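Local coordinates for Alpha/beta hydrolase (PDB 6KMO), which probably hydrolyses carboxylic ester bonds, as an esterase or lipase of the alpha/beta hydrolase fold, at residues A[142-145]-A[146-150]. The protein carries 2 engineered substitutions. Residues are numbered along the deposited sequence; the frame is centred on the assembly and turned at random.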
# COMPACT_ATOMS: atom_id res chain seq x y z
N PRO A 142 22.67 22.45 -10.65
CA PRO A 142 23.87 22.82 -9.90
C PRO A 142 23.96 24.29 -9.51
O PRO A 142 24.99 24.69 -8.97
CB PRO A 142 24.99 22.46 -10.88
CG PRO A 142 24.40 22.74 -12.21
CD PRO A 142 22.95 22.31 -12.09
N GLU A 143 22.92 25.07 -9.76
CA GLU A 143 22.95 26.48 -9.33
C GLU A 143 23.26 26.57 -7.85
O GLU A 143 24.04 27.43 -7.41
CB GLU A 143 21.60 27.13 -9.64
CG GLU A 143 21.34 27.43 -11.14
CD GLU A 143 20.82 26.25 -11.99
OE1 GLU A 143 20.81 25.07 -11.56
OE2 GLU A 143 20.44 26.53 -13.16
N ALA A 144 22.67 25.68 -7.06
CA ALA A 144 23.01 25.49 -5.67
C ALA A 144 23.43 24.04 -5.47
O ALA A 144 23.01 23.14 -6.21
CB ALA A 144 21.83 25.80 -4.74
N HIS A 145 24.24 23.82 -4.45
CA HIS A 145 24.65 22.50 -4.01
C HIS A 145 24.12 22.26 -2.60
O HIS A 145 23.60 23.16 -1.95
CB HIS A 145 26.18 22.40 -4.04
CG HIS A 145 26.75 22.57 -5.41
ND1 HIS A 145 26.53 21.66 -6.42
CD2 HIS A 145 27.50 23.56 -5.95
CE1 HIS A 145 27.14 22.08 -7.52
NE2 HIS A 145 27.74 23.23 -7.26
N PHE A 146 24.24 21.02 -2.14
CA PHE A 146 23.98 20.72 -0.74
C PHE A 146 24.72 21.73 0.12
O PHE A 146 25.88 22.04 -0.17
CB PHE A 146 24.46 19.29 -0.46
CG PHE A 146 24.37 18.85 0.99
CD1 PHE A 146 25.46 18.96 1.83
CD2 PHE A 146 23.21 18.28 1.49
CE1 PHE A 146 25.38 18.54 3.13
CE2 PHE A 146 23.13 17.86 2.78
CZ PHE A 146 24.21 18.00 3.62
N PRO A 147 24.11 22.24 1.20
CA PRO A 147 22.80 21.94 1.76
C PRO A 147 21.77 23.06 1.55
O PRO A 147 20.88 23.21 2.37
CB PRO A 147 23.11 21.84 3.24
CG PRO A 147 24.07 23.00 3.43
CD PRO A 147 24.91 23.03 2.16
N VAL A 148 21.91 23.84 0.48
CA VAL A 148 21.07 25.02 0.30
C VAL A 148 19.60 24.65 0.30
O VAL A 148 18.78 25.25 1.02
CB VAL A 148 21.47 25.75 -0.99
CG1 VAL A 148 20.44 26.84 -1.33
CG2 VAL A 148 22.86 26.35 -0.86
N ALA A 149 19.21 23.70 -0.55
CA ALA A 149 17.80 23.37 -0.70
C ALA A 149 17.22 22.78 0.57
O ALA A 149 16.09 23.11 0.95
CB ALA A 149 17.59 22.41 -1.87
N ILE A 150 17.96 21.90 1.25
CA ILE A 150 17.39 21.32 2.47
C ILE A 150 17.28 22.37 3.58
O ILE A 150 16.42 22.25 4.47
CB ILE A 150 18.11 20.03 2.95
CG1 ILE A 150 19.57 20.31 3.28
CG2 ILE A 150 17.93 18.92 1.92
CD1 ILE A 150 20.13 19.37 4.31
O HOH W 1 20.83 22.32 -2.46
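The H145 ring meets F146 N obliquely and has the carbonyl O of P142 on one face, 3.5 Å above the plane and offset toward the rim. The peptide bond before P147 is cis. This brings P147 CB over the centre of one face of the F146 ring, 3.7 Å above its plane, a CH-pi contact. CG of F146 is anti to the backbone N (chi1 175°), which turns the ring toward the proline. V148 N donates to H145 O at 3.0 Å, nearly straight (166°) and in the carbonyl plane. The bond closes a type VIa beta turn, with the cis-proline at its third position, that leads into the helix. An aromatic residue stacked on the cis-proline that follows it is well known in such turns. A water donates a weak bond to the same oxygen and accepts from A149 N at 2.9 Å. It thus links the loop to the first turn of the helix. Beside the turn, A144 CB packs against V148 CB and CG1, each at 3.8 Å. P147 is the N-cap residue of helix 148-163, and the loop leads there from strand 132-136. Helix 231-241 borders the loop at P142, and the backbone of F146 is hydrogen-bonded to that of Y241, at the end of that helix. A149 packs on M185 and I150 on S188 of helix 181-195, while F146 packs on I9 of the second subunit.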